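Long-range contact in pseudopodium-enriched atypical kinase 1 (Homo sapiens, PDB 6BHC), which is a pseudokinase that probably acts as a scaffold in signalling rather than as an active tyrosine kinase, and dimerises in a mode described as novel for a kinase fold: residues A[375-381]-A[420-424]. The protein carries 1 engineered substitution. Residues are numbered along the deposited sequence; the frame is centred on the assembly and turned at random.
Sequences NTLLQNW and TDSLS
Where L378 and T420 meet, with CA atoms 5.6 Å apart, helix segment 375-381 packs across the first turn of helix 420-430; the two axes come within 9.5 Å and their N-to-C directions make an angle of 108°. T420 fits between N375 and Q379, one helical turn apart. With CG anti to the backbone N (chi1 -173°), N375 brings its amide to the threonine, and ND2 gives OG1 of T420 a weak, bent hydrogen bond of 2.8 Å. The methyl CG2 of T420 lies 3.3 Å from OE1 of Q379. A water accepts from the backbone N of T420 (2.9 Å) and donates weakly to OE1 of Q379, whose NE2 bonds D383. L378 lays CD1 against the first turn, 3.5 Å from O of T420 and close to N and CB of S424, while CD2 passes CB of L423. CD1 of L423 approaches CE3 of W381 obliquely at 3.9 Å. With an alanine at T420, the N375 amide is likely to lose this acceptor and a gap to open beside Q379. L378 and L423 are buried, with F365 of helix 359-367 also touching L378, so apolar packing joins these C-terminal helices, and a weak side-chain bond and a water-mediated link lie at its edge.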
ATOM      1  N   ASN A 375      24.912 -13.174  14.508  1.00 33.69           N
ATOM      2  CA  ASN A 375      24.465 -12.759  13.184  1.00 35.65           C
ATOM      3  C   ASN A 375      23.068 -13.289  12.885  1.00 33.42           C
ATOM      4  O   ASN A 375      22.255 -12.596  12.262  1.00 32.05           O
ATOM      5  CB  ASN A 375      25.461 -13.232  12.126  1.00 30.20           C
ATOM      6  CG  ASN A 375      25.139 -12.701  10.745  1.00 41.07           C
ATOM      7  OD1 ASN A 375      24.475 -13.366   9.949  1.00 36.73           O
ATOM      8  ND2 ASN A 375      25.609 -11.494  10.452  1.00 42.20           N
ATOM      9  N   THR A 376      22.772 -14.514  13.324  1.00 31.34           N
ATOM     10  CA  THR A 376      21.437 -15.071  13.127  1.00 33.18           C
ATOM     11  C   THR A 376      20.398 -14.310  13.942  1.00 30.47           C
ATOM     12  O   THR A 376      19.293 -14.045  13.455  1.00 36.99           O
ATOM     13  CB  THR A 376      21.429 -16.556  13.496  1.00 34.38           C
ATOM     14  OG1 THR A 376      22.337 -17.266  12.644  1.00 41.87           O
ATOM     15  CG2 THR A 376      20.035 -17.146  13.342  1.00 38.65           C
ATOM     16  N   LEU A 377      20.739 -13.943  15.179  1.00 28.86           N
ATOM     17  CA  LEU A 377      19.818 -13.174  16.009  1.00 30.47           C
ATOM     18  C   LEU A 377      19.478 -11.837  15.359  1.00 27.27           C
ATOM     19  O   LEU A 377      18.308 -11.446  15.290  1.00 29.76           O
ATOM     20  CB  LEU A 377      20.424 -12.961  17.396  1.00 34.23           C
ATOM     21  CG  LEU A 377      19.586 -12.159  18.393  1.00 41.76           C
ATOM     22  CD1 LEU A 377      18.355 -12.948  18.811  1.00 46.36           C
ATOM     23  CD2 LEU A 377      20.421 -11.771  19.604  1.00 39.88           C
ATOM     24  N   LEU A 378      20.494 -11.124  14.869  1.00 31.54           N
ATOM     25  CA  LEU A 378      20.253  -9.829  14.240  1.00 26.24           C
ATOM     26  C   LEU A 378      19.535  -9.985  12.905  1.00 31.16           C
ATOM     27  O   LEU A 378      18.681  -9.162  12.556  1.00 27.98           O
ATOM     28  CB  LEU A 378      21.574  -9.082  14.057  1.00 26.72           C
ATOM     29  CG  LEU A 378      22.305  -8.677  15.339  1.00 32.92           C
ATOM     30  CD1 LEU A 378      23.676  -8.097  15.021  1.00 28.02           C
ATOM     31  CD2 LEU A 378      21.473  -7.683  16.133  1.00 20.57           C
ATOM     32  N   GLN A 379      19.867 -11.030  12.143  1.00 28.54           N
ATOM     33  CA  GLN A 379      19.228 -11.223  10.846  1.00 28.15           C
ATOM     34  C   GLN A 379      17.762 -11.607  11.003  1.00 29.91           C
ATOM     35  O   GLN A 379      16.912 -11.154  10.229  1.00 27.21           O
ATOM     36  CB  GLN A 379      19.976 -12.282  10.037  1.00 27.53           C
ATOM     37  CG  GLN A 379      19.490 -12.418   8.601  1.00 27.05           C
ATOM     38  CD  GLN A 379      19.743 -11.168   7.781  1.00 35.28           C
ATOM     39  OE1 GLN A 379      20.874 -10.891   7.383  1.00 39.43           O
ATOM     40  NE2 GLN A 379      18.687 -10.404   7.526  1.00 37.10           N
ATOM     41  N   ASN A 380      17.447 -12.444  11.996  1.00 20.25           N
ATOM     42  CA  ASN A 380      16.053 -12.798  12.242  1.00 26.32           C
ATOM     43  C   ASN A 380      15.242 -11.573  12.641  1.00 27.33           C
ATOM     44  O   ASN A 380      14.098 -11.407  12.202  1.00 24.74           O
ATOM     45  CB  ASN A 380      15.961 -13.877  13.320  1.00 21.65           C
ATOM     46  CG  ASN A 380      16.572 -15.194  12.882  1.00 38.87           C
ATOM     47  OD1 ASN A 380      16.780 -15.431  11.691  1.00 37.54           O
ATOM     48  ND2 ASN A 380      16.861 -16.060  13.845  1.00 36.58           N
ATOM     49  N   TRP A 381      15.822 -10.702  13.469  1.00 24.77           N
ATOM     50  CA  TRP A 381      15.134  -9.470  13.842  1.00 30.25           C
ATOM     51  C   TRP A 381      14.876  -8.594  12.621  1.00 24.28           C
ATOM     52  O   TRP A 381      13.792  -8.017  12.483  1.00 25.75           O
ATOM     53  CB  TRP A 381      15.948  -8.710  14.890  1.00 26.62           C
ATOM     54  CG  TRP A 381      15.294  -7.443  15.351  1.00 25.87           C
ATOM     55  CD1 TRP A 381      14.467  -7.292  16.425  1.00 25.67           C
ATOM     56  CD2 TRP A 381      15.409  -6.148  14.749  1.00 24.06           C
ATOM     57  NE1 TRP A 381      14.063  -5.983  16.531  1.00 19.79           N
ATOM     58  CE2 TRP A 381      14.627  -5.261  15.512  1.00 19.65           C
ATOM     59  CE3 TRP A 381      16.100  -5.653  13.637  1.00 28.68           C
ATOM     60  CZ2 TRP A 381      14.513  -3.909  15.200  1.00 19.22           C
ATOM     61  CZ3 TRP A 381      15.986  -4.312  13.329  1.00 21.76           C
ATOM     62  CH2 TRP A 381      15.198  -3.455  14.106  1.00 16.56           C
ATOM     63  N   THR A 420      23.182  -6.635   9.242  1.00 20.95           N
ATOM     64  CA  THR A 420      23.596  -7.261  10.492  1.00 26.07           C
ATOM     65  C   THR A 420      24.902  -6.667  11.000  1.00 27.37           C
ATOM     66  O   THR A 420      25.104  -6.561  12.215  1.00 30.03           O
ATOM     67  CB  THR A 420      23.732  -8.773  10.310  1.00 27.50           C
ATOM     68  OG1 THR A 420      24.729  -9.052   9.321  1.00 35.10           O
ATOM     69  CG2 THR A 420      22.404  -9.378   9.873  1.00 27.05           C
ATOM     70  N   ASP A 421      25.789  -6.258  10.090  1.00 26.72           N
ATOM     71  CA  ASP A 421      27.044  -5.644  10.506  1.00 30.25           C
ATOM     72  C   ASP A 421      26.812  -4.267  11.117  1.00 29.40           C
ATOM     73  O   ASP A 421      27.444  -3.914  12.119  1.00 32.86           O
ATOM     74  CB  ASP A 421      28.001  -5.550   9.318  1.00 35.62           C
ATOM     75  CG  ASP A 421      29.369  -5.034   9.713  1.00 56.42           C
ATOM     76  OD1 ASP A 421      30.203  -5.845  10.168  1.00 55.02           O
ATOM     77  OD2 ASP A 421      29.613  -3.817   9.568  1.00 66.11           O
ATOM     78  N   SER A 422      25.909  -3.476  10.531  1.00 30.94           N
ATOM     79  CA  SER A 422      25.634  -2.149  11.072  1.00 25.34           C
ATOM     80  C   SER A 422      24.912  -2.237  12.410  1.00 28.29           C
ATOM     81  O   SER A 422      25.155  -1.422  13.308  1.00 34.01           O
ATOM     82  CB  SER A 422      24.812  -1.329  10.078  1.00 25.23           C
ATOM     83  OG  SER A 422      23.453  -1.727  10.089  1.00 25.74           O
ATOM     84  N   LEU A 423      24.013  -3.213  12.562  1.00 19.45           N
ATOM     85  CA  LEU A 423      23.336  -3.391  13.842  1.00 23.95           C
ATOM     86  C   LEU A 423      24.307  -3.861  14.915  1.00 26.45           C
ATOM     87  O   LEU A 423      24.234  -3.415  16.066  1.00 26.75           O
ATOM     88  CB  LEU A 423      22.181  -4.382  13.696  1.00 17.47           C
ATOM     89  CG  LEU A 423      20.996  -3.962  12.826  1.00 31.31           C
ATOM     90  CD1 LEU A 423      19.896  -5.004  12.904  1.00 24.55           C
ATOM     91  CD2 LEU A 423      20.472  -2.595  13.243  1.00 32.94           C
ATOM     92  N   SER A 424      25.228  -4.760  14.556  1.00 21.64           N
ATOM     93  CA  SER A 424      26.188  -5.267  15.530  1.00 35.59           C
ATOM     94  C   SER A 424      27.067  -4.148  16.073  1.00 33.30           C
ATOM     95  O   SER A 424      27.426  -4.151  17.256  1.00 39.75           O
ATOM     96  CB  SER A 424      27.041  -6.367  14.898  1.00 36.50           C
ATOM     97  OG  SER A 424      28.000  -6.859  15.817  1.00 46.90           O
TER
HETATM   98  O   HOH W   1      22.489  -8.055   6.828  1.00 28.47           O